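Local coordinates for endosialidase (Enterobacteria phage phi92, PDB 4HIZ), which hydrolyses polysialic acid from within the chain, cutting both alpha-2,8 and alpha-2,9 linkages, probably so that the phage can get through a bacterial capsule, at residues T74-T79 and A115-G120; Q124-P129 and L517-L522; R337-E342 and L359-R364; L319-F324 and P350-Y355. One frame throughout, in Å; residues are numbered along the deposited sequence. Where two conformers were deposited one is given.

How the contacts relate
From the N terminus, contact 1 comes first, closing a short loop between 74-79 and 115-120. Contact 2 opens a few residues later at 124-129, but its partner 517-522 lies nearly four hundred residues on, so most of the propeller is enclosed by it. Contacts 3 and 4 are nested in that span and cross one another, their segments alternating as 319-324, 337-342, 350-355 and 359-364. Contacts 1 and 2 touch, with centres 5 Å apart, and join the blade holding strands 71-75 and 516-523 to the blade that follows it. Contacts 3 and 4, with centres 8 Å apart, join two successive blades elsewhere in the ring.

Contact 1 of 4, residues T74-T79 and A115-G120; sequences TKITDT and AWVKSG. With CA (calcium ion), chain B.
The isopropyl group of V117 packs against I76 and T77. Its CG2 lies 4.0 Å from CD1 of I76, where the two side chains pass at a slant. Both V117 methyls face CG2 of T77, CG1 at 4.1 Å, and these side chains cross at about a right angle. The contact is thus methyl against methyl, with about 104 Å² buried in all, and branching at CB gives each residue a methyl close to its main chain with which to meet the other. I76 needs its longer branch: with CG1 set between the backbone N and the carbonyl carbon (chi1 76°) and CD1 extended beyond it, the terminal methyl spans the gap.

T77 faces two environments. Its methyl serves the apolar layer, while OG1 is hydrogen-bonded to OD1 of D516 and to the backbone N of L517, which fixes the side chain's rotation. The other carboxylate oxygen of D516 binds the calcium ion, making T77 a second-shell residue. T79 enters the first shell directly, its carbonyl O lying 2.4 Å from the calcium ion, and F81, H513, A515 and D516 complete the coordination. Backbone bonds join T74 to S519 and I76 to L517. Strand 71-75 is the outermost strand that this chain gives the blade, and the sheet runs on into a strand of the second subunit. This is the Velcro closure of a beta-propeller, with calcium bound beside it by residues from both ends of the domain.

Contact 2 of 4, residues Q124-P129 and L517-L522; sequences QTWSMP and LYSYRL
The indole of W126 brings CZ2 to 4.1 Å from OG and 4.2 Å from CB of S519, with the hydroxyl lying obliquely to the ring. A small residue is apt here, since the indole can come close to the strand without being held off by a long side chain.

A second, polar-aliphatic touch lies farther along, where the aliphatic CG of Q124 meets NH1 of R521 at 4.0 Å, and the amide and guanidinium planes are turned 39° apart. R521 runs straight from the backbone and then bends at chi3 (78°), which carries its guanidinium over to the loop. The polar ends of this pair are engaged elsewhere: Q124 OE1 accepts from the backbone N of F534, R521 NH1 reaches the carbonyl O of D122, and NH2 forms a salt bridge with D533. The arginine also makes a cation-pi contact with W483.

Residues S119 to W126 spell the S-x-D-x-G-x-T-W signature of the sialidase Asp box, a turn between the third and fourth strands of a propeller blade. Its tryptophan is buried between blades, resting on I97 and A99 of strand 96-104, on V117 of strand 113-119 and, across the interface, on I487 of strand 483-490 next to strand 516-523.

Contact 3 of 4, residues R337-E342 and L359-R364; sequences RTISQE and LYLTTR
I339 spreads its two branches over two alternate residues of strand 359-364 that face it. CG2 approaches CD1 of L361 at 4.2 Å, while CD1 comes within 4.1 Å of CG2 of T363, and both pairs of side chains meet at a slant. The spacing follows from strand geometry: L361 and T363 are two residues apart, so their side chains point to the same side, and one isoleucine with a short and a long branch can touch both. CG1 lies between the backbone N and the carbonyl carbon (chi1 68°), directing the longer arm at the threonine.

The two segments belong to successive blades of the beta-propeller. I339 comes from the outermost part of its blade, and L361 and T363 lie on strand 358-365, second from the centre in the next, so the contact is part of the hydrophobic filling between blade faces. W385 joins the same layer, touching I339 and L361; it is the tryptophan of an Asp-box-like sequence, S-x-D-x-G-x-N-W, from S378.

T363 sits where the apolar layer meets the backbone network, since its methyl turns to I339 while OG1 is hydrogen-bonded to the backbone N of T374 on the adjacent strand.

Contact 4 of 4, residues L319-F324 and P350-Y355; sequences LGILYF and PCIKYY
L319 directs the end of its side chain at the pyrrolidine ring of P350, one branch to each part of the ring: CD2 lies 3.9 Å from CB of P350, and CD1 lies 4.0 Å from its CD. L319 leaves its backbone alongside the interface, and with CG anti to the backbone N (chi1 -177°) the end of the chain comes nearer. The ring rests also against the neighbouring backbone, with CG of P350 3.7 Å from the carbonyl O of G320, at the closest approach of the two main chains.

Farther along, I321 and I352 pass each other at a slant. CG2 of I321 fits against two methyls of I352, at 3.8 Å from CD1 and 4.0 Å from CG2. Compact beta-branched residues fill this layer closely.

The strand segments approach to 8.2 Å and run at 46° to one another; they belong to different sheets and are not paired, and the gap is filled mostly by side chains. Beyond it, K353 NZ donates to the carbonyl O of I352 from above the carbonyl plane and forms a salt bridge with D88. P350, lacking an N-H, sits on an inner edge strand, and its carbonyl accepts from H293 on the innermost strand of the preceding blade. Such face-to-face apolar packing of one four-stranded blade on the next is characteristic of beta-propellers, here the catalytic propeller of the endosialidase.

Contact 1 of 4, residues T74-T79 and A115-G120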
# COMPACT_ATOMS: atom_id res chain seq x y z
N THR A 74 3.19 13.69 -13.74
CA THR A 74 2.79 12.87 -12.61
C THR A 74 3.05 11.42 -12.97
O THR A 74 2.76 11.02 -14.11
CB THR A 74 1.26 13.05 -12.33
OG1 THR A 74 1.02 14.41 -11.91
CG2 THR A 74 0.75 12.10 -11.23
N LYS A 75 3.58 10.62 -12.05
CA LYS A 75 3.68 9.16 -12.28
C LYS A 75 2.34 8.52 -11.94
O LYS A 75 1.78 8.84 -10.88
CB LYS A 75 4.79 8.58 -11.38
CG LYS A 75 5.06 7.11 -11.67
CD LYS A 75 6.34 6.63 -10.94
CE LYS A 75 6.68 5.19 -11.39
NZ LYS A 75 8.00 4.78 -10.75
N ILE A 76 1.80 7.67 -12.80
CA ILE A 76 0.40 7.20 -12.60
C ILE A 76 0.26 5.68 -12.43
O ILE A 76 -0.81 5.22 -12.07
CB ILE A 76 -0.56 7.69 -13.72
CG1 ILE A 76 -0.34 6.90 -15.04
CG2 ILE A 76 -0.36 9.22 -13.93
CD1 ILE A 76 -1.46 7.26 -16.09
N THR A 77 1.30 4.89 -12.76
CA THR A 77 1.32 3.50 -12.32
C THR A 77 2.59 3.23 -11.55
O THR A 77 3.62 3.91 -11.75
CB THR A 77 1.22 2.42 -13.47
OG1 THR A 77 2.39 2.45 -14.31
CG2 THR A 77 0.01 2.70 -14.32
N ASP A 78 2.50 2.25 -10.66
CA ASP A 78 3.72 1.83 -9.95
C ASP A 78 3.55 0.39 -9.54
O ASP A 78 3.37 0.08 -8.36
CB ASP A 78 3.99 2.76 -8.77
CG ASP A 78 5.34 2.51 -8.11
OD1 ASP A 78 6.22 1.82 -8.71
OD2 ASP A 78 5.53 3.06 -7.00
N THR A 79 3.68 -0.52 -10.51
CA THR A 79 3.55 -1.94 -10.23
C THR A 79 4.73 -2.66 -10.88
O THR A 79 5.41 -2.08 -11.76
CB THR A 79 2.19 -2.55 -10.75
OG1 THR A 79 2.43 -3.30 -11.95
CG2 THR A 79 1.11 -1.47 -11.00
N ALA A 115 -5.48 -3.46 -19.91
CA ALA A 115 -5.90 -2.97 -18.58
C ALA A 115 -6.16 -1.50 -18.65
O ALA A 115 -5.89 -0.86 -19.65
CB ALA A 115 -4.72 -3.23 -17.61
N TRP A 116 -6.66 -0.90 -17.58
CA TRP A 116 -6.60 0.56 -17.50
C TRP A 116 -6.39 0.99 -16.07
O TRP A 116 -6.59 0.21 -15.13
CB TRP A 116 -7.84 1.25 -18.09
CG TRP A 116 -9.22 0.94 -17.46
CD1 TRP A 116 -9.52 0.67 -16.14
CD2 TRP A 116 -10.46 0.92 -18.17
NE1 TRP A 116 -10.89 0.48 -15.98
CE2 TRP A 116 -11.48 0.60 -17.23
CE3 TRP A 116 -10.81 1.12 -19.51
CZ2 TRP A 116 -12.82 0.51 -17.59
CZ3 TRP A 116 -12.15 1.02 -19.88
CH2 TRP A 116 -13.13 0.71 -18.93
N VAL A 117 -5.91 2.22 -15.94
CA VAL A 117 -6.06 2.96 -14.67
C VAL A 117 -6.86 4.21 -14.97
O VAL A 117 -6.97 4.65 -16.14
CB VAL A 117 -4.69 3.34 -13.98
CG1 VAL A 117 -3.94 2.06 -13.52
CG2 VAL A 117 -3.82 4.19 -14.95
N LYS A 118 -7.46 4.79 -13.93
CA LYS A 118 -8.42 5.89 -14.13
C LYS A 118 -8.14 6.98 -13.12
O LYS A 118 -7.63 6.69 -12.03
CB LYS A 118 -9.85 5.39 -13.88
CG LYS A 118 -10.22 4.10 -14.61
CD LYS A 118 -11.70 3.72 -14.33
CE LYS A 118 -11.93 3.41 -12.85
NZ LYS A 118 -13.26 2.67 -12.62
N SER A 119 -8.51 8.21 -13.46
CA SER A 119 -8.44 9.31 -12.47
C SER A 119 -9.79 9.96 -12.34
O SER A 119 -10.36 10.41 -13.34
CB SER A 119 -7.43 10.39 -12.87
OG SER A 119 -7.44 11.41 -11.85
N GLY A 120 -10.25 10.05 -11.10
CA GLY A 120 -11.45 10.79 -10.75
C GLY A 120 -11.21 12.19 -10.21
O GLY A 120 -12.14 12.83 -9.72
CA CA B . 6.65 -1.46 -13.71

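Contact 2 of 4, residues Q124-P129 and L517-L522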
# COMPACT_ATOMS: atom_id res chain seq x y z
N GLN A 124 -4.87 13.98 -10.83
CA GLN A 124 -3.95 14.06 -9.70
C GLN A 124 -3.60 12.70 -9.15
O GLN A 124 -2.44 12.46 -8.82
CB GLN A 124 -4.61 14.89 -8.57
CG GLN A 124 -4.81 16.32 -9.00
CD GLN A 124 -5.37 17.16 -7.86
OE1 GLN A 124 -4.60 17.63 -7.01
NE2 GLN A 124 -6.70 17.33 -7.82
N THR A 125 -4.60 11.82 -9.01
CA THR A 125 -4.37 10.48 -8.48
C THR A 125 -5.09 9.45 -9.33
O THR A 125 -6.09 9.76 -9.99
CB THR A 125 -4.83 10.28 -7.00
OG1 THR A 125 -6.26 10.30 -6.90
CG2 THR A 125 -4.20 11.34 -6.06
N TRP A 126 -4.52 8.23 -9.35
CA TRP A 126 -4.90 7.22 -10.32
C TRP A 126 -5.12 5.89 -9.62
O TRP A 126 -4.39 5.53 -8.67
CB TRP A 126 -3.81 7.10 -11.39
CG TRP A 126 -3.67 8.37 -12.16
CD1 TRP A 126 -3.04 9.51 -11.76
CD2 TRP A 126 -4.21 8.63 -13.46
NE1 TRP A 126 -3.15 10.48 -12.73
CE2 TRP A 126 -3.85 9.96 -13.79
CE3 TRP A 126 -4.96 7.88 -14.38
CZ2 TRP A 126 -4.18 10.55 -14.99
CZ3 TRP A 126 -5.32 8.47 -15.58
CH2 TRP A 126 -4.94 9.80 -15.88
N SER A 127 -6.15 5.18 -10.07
CA SER A 127 -6.62 3.94 -9.47
C SER A 127 -5.68 2.76 -9.71
O SER A 127 -4.70 2.85 -10.50
CB SER A 127 -7.97 3.56 -10.08
OG SER A 127 -7.83 3.27 -11.50
N MET A 128 -5.98 1.64 -9.05
CA MET A 128 -5.22 0.41 -9.28
C MET A 128 -5.52 -0.07 -10.71
O MET A 128 -6.59 0.25 -11.27
CB MET A 128 -5.63 -0.67 -8.28
CG MET A 128 -7.04 -1.22 -8.51
SD MET A 128 -7.58 -2.45 -7.31
CE MET A 128 -8.08 -1.36 -5.96
N PRO A 129 -4.60 -0.82 -11.31
CA PRO A 129 -4.95 -1.36 -12.63
C PRO A 129 -6.15 -2.30 -12.57
O PRO A 129 -6.29 -3.08 -11.62
CB PRO A 129 -3.71 -2.19 -13.03
CG PRO A 129 -2.59 -1.64 -12.22
CD PRO A 129 -3.25 -1.21 -10.89
N LEU A 517 3.73 4.19 -16.19
CA LEU A 517 3.11 5.28 -16.96
C LEU A 517 3.18 6.61 -16.22
O LEU A 517 3.19 6.64 -14.98
CB LEU A 517 1.63 4.96 -17.26
CG LEU A 517 1.41 3.62 -17.94
CD1 LEU A 517 -0.10 3.42 -18.14
CD2 LEU A 517 2.13 3.56 -19.31
N TYR A 518 3.21 7.68 -17.00
CA TYR A 518 3.26 9.06 -16.53
C TYR A 518 2.22 9.87 -17.28
O TYR A 518 1.83 9.52 -18.40
CB TYR A 518 4.65 9.68 -16.79
CG TYR A 518 5.74 8.96 -16.00
CD1 TYR A 518 6.27 7.74 -16.46
CD2 TYR A 518 6.19 9.49 -14.79
CE1 TYR A 518 7.25 7.06 -15.72
CE2 TYR A 518 7.20 8.82 -14.05
CZ TYR A 518 7.68 7.61 -14.50
OH TYR A 518 8.64 6.92 -13.78
N SER A 519 1.77 10.97 -16.65
CA SER A 519 0.83 11.89 -17.30
C SER A 519 1.38 13.31 -17.23
O SER A 519 1.67 13.82 -16.12
CB SER A 519 -0.50 11.81 -16.56
OG SER A 519 -1.38 12.84 -17.01
N TYR A 520 1.56 13.94 -18.39
CA TYR A 520 1.95 15.34 -18.43
C TYR A 520 0.66 16.12 -18.63
O TYR A 520 -0.01 16.00 -19.69
CB TYR A 520 2.90 15.60 -19.60
CG TYR A 520 3.39 17.01 -19.67
CD1 TYR A 520 4.47 17.45 -18.88
CD2 TYR A 520 2.77 17.94 -20.51
CE1 TYR A 520 4.92 18.79 -18.96
CE2 TYR A 520 3.22 19.26 -20.60
CZ TYR A 520 4.29 19.67 -19.85
OH TYR A 520 4.70 21.00 -19.98
N ARG A 521 0.28 16.90 -17.61
CA ARG A 521 -1.01 17.60 -17.62
C ARG A 521 -0.72 19.07 -17.91
O ARG A 521 -0.01 19.75 -17.14
CB ARG A 521 -1.71 17.46 -16.26
CG ARG A 521 -3.06 18.16 -16.26
CD ARG A 521 -3.80 18.02 -14.89
NE ARG A 521 -3.30 18.93 -13.87
CZ ARG A 521 -3.95 19.15 -12.72
NH1 ARG A 521 -5.04 18.45 -12.42
NH2 ARG A 521 -3.47 20.03 -11.83
N LEU A 522 -1.25 19.55 -19.04
CA LEU A 522 -0.94 20.86 -19.60
C LEU A 522 -2.18 21.76 -19.61
O LEU A 522 -3.26 21.39 -20.16
CB LEU A 522 -0.42 20.71 -21.05
CG LEU A 522 -0.17 22.04 -21.78
CD1 LEU A 522 0.98 22.81 -21.14
CD2 LEU A 522 0.18 21.76 -23.26

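Contact 3 of 4, residues R337-E342 and L359-R364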
# COMPACT_ATOMS: atom_id res chain seq x y z
N ARG A 337 -8.84 2.72 -45.98
CA ARG A 337 -8.52 3.96 -46.70
C ARG A 337 -7.09 4.34 -46.39
O ARG A 337 -6.76 4.62 -45.23
CB ARG A 337 -9.50 5.06 -46.28
CG ARG A 337 -10.96 4.72 -46.73
CD ARG A 337 -11.98 5.67 -46.19
NE ARG A 337 -13.31 5.26 -46.68
CZ ARG A 337 -14.42 5.97 -46.54
NH1 ARG A 337 -14.38 7.14 -45.94
NH2 ARG A 337 -15.56 5.50 -47.04
N THR A 338 -6.24 4.34 -47.41
CA THR A 338 -4.79 4.48 -47.14
C THR A 338 -4.24 5.84 -47.55
O THR A 338 -4.81 6.54 -48.40
CB THR A 338 -3.97 3.39 -47.89
OG1 THR A 338 -4.23 3.47 -49.29
CG2 THR A 338 -4.34 1.99 -47.38
N ILE A 339 -3.12 6.21 -46.92
CA ILE A 339 -2.37 7.37 -47.37
C ILE A 339 -1.45 6.94 -48.51
O ILE A 339 -1.28 5.74 -48.78
CB ILE A 339 -1.57 8.01 -46.20
CG1 ILE A 339 -0.42 7.08 -45.73
CG2 ILE A 339 -2.52 8.35 -45.05
CD1 ILE A 339 0.53 7.80 -44.71
N SER A 340 -0.88 7.91 -49.20
CA SER A 340 -0.02 7.66 -50.37
C SER A 340 1.22 6.85 -50.01
O SER A 340 1.75 6.98 -48.90
CB SER A 340 0.42 9.00 -50.96
OG SER A 340 -0.70 9.79 -51.35
N GLN A 341 1.73 6.08 -50.97
CA GLN A 341 2.88 5.23 -50.73
C GLN A 341 4.09 6.04 -50.24
O GLN A 341 4.85 5.58 -49.38
CB GLN A 341 3.24 4.49 -52.04
CG GLN A 341 4.22 3.35 -51.78
CD GLN A 341 3.56 2.27 -50.98
OE1 GLN A 341 2.56 1.68 -51.42
NE2 GLN A 341 4.08 2.00 -49.78
N GLU A 342 4.24 7.24 -50.79
CA GLU A 342 5.36 8.13 -50.44
C GLU A 342 5.48 8.33 -48.93
O GLU A 342 6.58 8.41 -48.38
CB GLU A 342 5.16 9.49 -51.12
CG GLU A 342 6.17 10.54 -50.75
CD GLU A 342 6.03 11.82 -51.55
OE1 GLU A 342 5.07 11.94 -52.35
OE2 GLU A 342 6.89 12.72 -51.39
N LEU A 359 -10.26 15.07 -40.69
CA LEU A 359 -9.59 13.96 -40.03
C LEU A 359 -8.09 14.29 -40.10
O LEU A 359 -7.55 14.51 -41.17
CB LEU A 359 -9.89 12.67 -40.83
CG LEU A 359 -9.25 11.38 -40.29
CD1 LEU A 359 -9.69 11.14 -38.81
CD2 LEU A 359 -9.68 10.23 -41.23
N TYR A 360 -7.42 14.33 -38.93
CA TYR A 360 -5.97 14.56 -38.85
C TYR A 360 -5.28 13.26 -38.53
O TYR A 360 -5.83 12.41 -37.83
CB TYR A 360 -5.68 15.57 -37.72
CG TYR A 360 -6.33 16.92 -37.98
CD1 TYR A 360 -5.70 17.87 -38.79
CD2 TYR A 360 -7.59 17.23 -37.44
CE1 TYR A 360 -6.29 19.10 -39.07
CE2 TYR A 360 -8.19 18.47 -37.69
CZ TYR A 360 -7.54 19.39 -38.50
OH TYR A 360 -8.12 20.61 -38.76
N LEU A 361 -4.07 13.09 -39.06
CA LEU A 361 -3.31 11.85 -38.88
C LEU A 361 -1.84 12.19 -38.73
O LEU A 361 -1.32 13.07 -39.43
CB LEU A 361 -3.54 10.94 -40.13
CG LEU A 361 -2.76 9.61 -40.20
CD1 LEU A 361 -3.55 8.55 -41.01
CD2 LEU A 361 -1.36 9.75 -40.84
N THR A 362 -1.15 11.53 -37.80
CA THR A 362 0.32 11.60 -37.79
C THR A 362 0.88 10.20 -37.89
O THR A 362 0.23 9.24 -37.44
CB THR A 362 0.86 12.15 -36.44
OG1 THR A 362 0.41 11.31 -35.37
CG2 THR A 362 0.40 13.57 -36.21
N THR A 363 2.09 10.06 -38.45
CA THR A 363 2.70 8.74 -38.52
C THR A 363 3.91 8.68 -37.63
O THR A 363 4.49 9.72 -37.27
CB THR A 363 3.21 8.40 -39.95
OG1 THR A 363 4.17 9.38 -40.35
CG2 THR A 363 2.05 8.39 -40.97
N ARG A 364 4.27 7.46 -37.27
CA ARG A 364 5.58 7.15 -36.70
C ARG A 364 6.57 6.84 -37.84
O ARG A 364 6.26 6.01 -38.71
CB ARG A 364 5.46 5.88 -35.86
CG ARG A 364 6.82 5.32 -35.38
CD ARG A 364 6.54 4.18 -34.41
NE ARG A 364 7.74 3.39 -34.18
CZ ARG A 364 7.82 2.42 -33.28
NH1 ARG A 364 6.79 2.11 -32.51
NH2 ARG A 364 8.97 1.76 -33.13

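Contact 4 of 4, residues L319-F324 and P350-Y355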
# COMPACT_ATOMS: atom_id res chain seq x y z
N LEU A 319 -0.56 2.10 -44.96
CA LEU A 319 -0.88 2.73 -43.67
C LEU A 319 -2.15 3.53 -43.91
O LEU A 319 -2.30 4.19 -44.95
CB LEU A 319 0.27 3.66 -43.29
CG LEU A 319 0.10 4.34 -41.92
CD1 LEU A 319 1.47 4.53 -41.21
CD2 LEU A 319 -0.64 5.69 -42.02
N GLY A 320 -3.07 3.49 -42.95
CA GLY A 320 -4.25 4.33 -43.12
C GLY A 320 -5.25 4.05 -42.04
O GLY A 320 -4.87 3.87 -40.86
N ILE A 321 -6.52 4.00 -42.43
CA ILE A 321 -7.59 3.79 -41.45
C ILE A 321 -8.50 2.65 -41.87
O ILE A 321 -8.64 2.34 -43.05
CB ILE A 321 -8.42 5.07 -41.25
CG1 ILE A 321 -9.25 5.43 -42.51
CG2 ILE A 321 -7.48 6.25 -40.82
CD1 ILE A 321 -10.14 6.66 -42.29
N LEU A 322 -9.12 2.02 -40.88
CA LEU A 322 -10.28 1.17 -41.12
C LEU A 322 -11.48 2.04 -40.79
O LEU A 322 -11.66 2.46 -39.63
CB LEU A 322 -10.25 -0.06 -40.22
CG LEU A 322 -8.92 -0.86 -40.27
CD1 LEU A 322 -9.03 -2.07 -39.36
CD2 LEU A 322 -8.57 -1.32 -41.72
N TYR A 323 -12.32 2.29 -41.79
CA TYR A 323 -13.45 3.19 -41.63
C TYR A 323 -14.75 2.38 -41.47
O TYR A 323 -15.11 1.60 -42.35
CB TYR A 323 -13.52 4.15 -42.83
CG TYR A 323 -14.80 4.96 -42.88
CD1 TYR A 323 -14.93 6.14 -42.18
CD2 TYR A 323 -15.88 4.51 -43.63
CE1 TYR A 323 -16.12 6.85 -42.23
CE2 TYR A 323 -17.06 5.20 -43.67
CZ TYR A 323 -17.18 6.37 -42.98
OH TYR A 323 -18.40 7.04 -43.07
N PHE A 324 -15.42 2.55 -40.33
CA PHE A 324 -16.63 1.79 -40.00
C PHE A 324 -17.81 2.74 -40.16
O PHE A 324 -17.95 3.71 -39.42
CB PHE A 324 -16.58 1.34 -38.53
CG PHE A 324 -15.59 0.27 -38.25
CD1 PHE A 324 -14.21 0.56 -38.14
CD2 PHE A 324 -16.03 -1.04 -38.04
CE1 PHE A 324 -13.31 -0.44 -37.86
CE2 PHE A 324 -15.12 -2.06 -37.74
CZ PHE A 324 -13.75 -1.75 -37.63
N PRO A 350 -0.33 5.09 -37.07
CA PRO A 350 -0.97 6.40 -37.20
C PRO A 350 -1.80 6.78 -35.97
O PRO A 350 -2.53 5.93 -35.45
CB PRO A 350 -1.91 6.22 -38.40
CG PRO A 350 -2.20 4.71 -38.41
CD PRO A 350 -0.87 4.10 -38.02
N CYS A 351 -1.68 8.03 -35.53
CA CYS A 351 -2.62 8.55 -34.53
C CYS A 351 -3.62 9.33 -35.36
O CYS A 351 -3.24 10.13 -36.23
CB CYS A 351 -1.93 9.49 -33.55
SG CYS A 351 -0.83 8.60 -32.39
N ILE A 352 -4.90 9.10 -35.10
CA ILE A 352 -5.92 9.77 -35.90
C ILE A 352 -6.96 10.44 -35.01
O ILE A 352 -7.38 9.86 -33.99
CB ILE A 352 -6.65 8.81 -36.87
CG1 ILE A 352 -7.20 7.57 -36.14
CG2 ILE A 352 -5.70 8.36 -37.97
CD1 ILE A 352 -8.09 6.67 -37.05
N LYS A 353 -7.37 11.65 -35.37
CA LYS A 353 -8.41 12.36 -34.61
C LYS A 353 -9.26 13.19 -35.57
O LYS A 353 -8.74 13.89 -36.43
CB LYS A 353 -7.81 13.27 -33.54
CG LYS A 353 -7.11 12.51 -32.39
CD LYS A 353 -8.12 11.70 -31.56
CE LYS A 353 -7.44 10.72 -30.56
NZ LYS A 353 -6.56 9.70 -31.32
N TYR A 354 -10.57 13.10 -35.40
CA TYR A 354 -11.52 13.87 -36.22
C TYR A 354 -12.03 15.06 -35.44
O TYR A 354 -12.50 14.91 -34.29
CB TYR A 354 -12.66 12.93 -36.59
CG TYR A 354 -13.73 13.50 -37.48
CD1 TYR A 354 -13.57 13.54 -38.86
CD2 TYR A 354 -14.93 13.94 -36.94
CE1 TYR A 354 -14.60 14.02 -39.69
CE2 TYR A 354 -15.94 14.42 -37.76
CZ TYR A 354 -15.76 14.46 -39.11
OH TYR A 354 -16.79 14.93 -39.93
N TYR A 355 -11.95 16.25 -36.05
CA TYR A 355 -12.52 17.45 -35.45
C TYR A 355 -13.22 18.27 -36.51
O TYR A 355 -12.59 18.65 -37.51
CB TYR A 355 -11.42 18.34 -34.89
CG TYR A 355 -10.66 17.77 -33.74
CD1 TYR A 355 -11.14 17.90 -32.44
CD2 TYR A 355 -9.45 17.12 -33.94
CE1 TYR A 355 -10.43 17.41 -31.36
CE2 TYR A 355 -8.73 16.62 -32.87
CZ TYR A 355 -9.24 16.77 -31.58
OH TYR A 355 -8.53 16.30 -30.50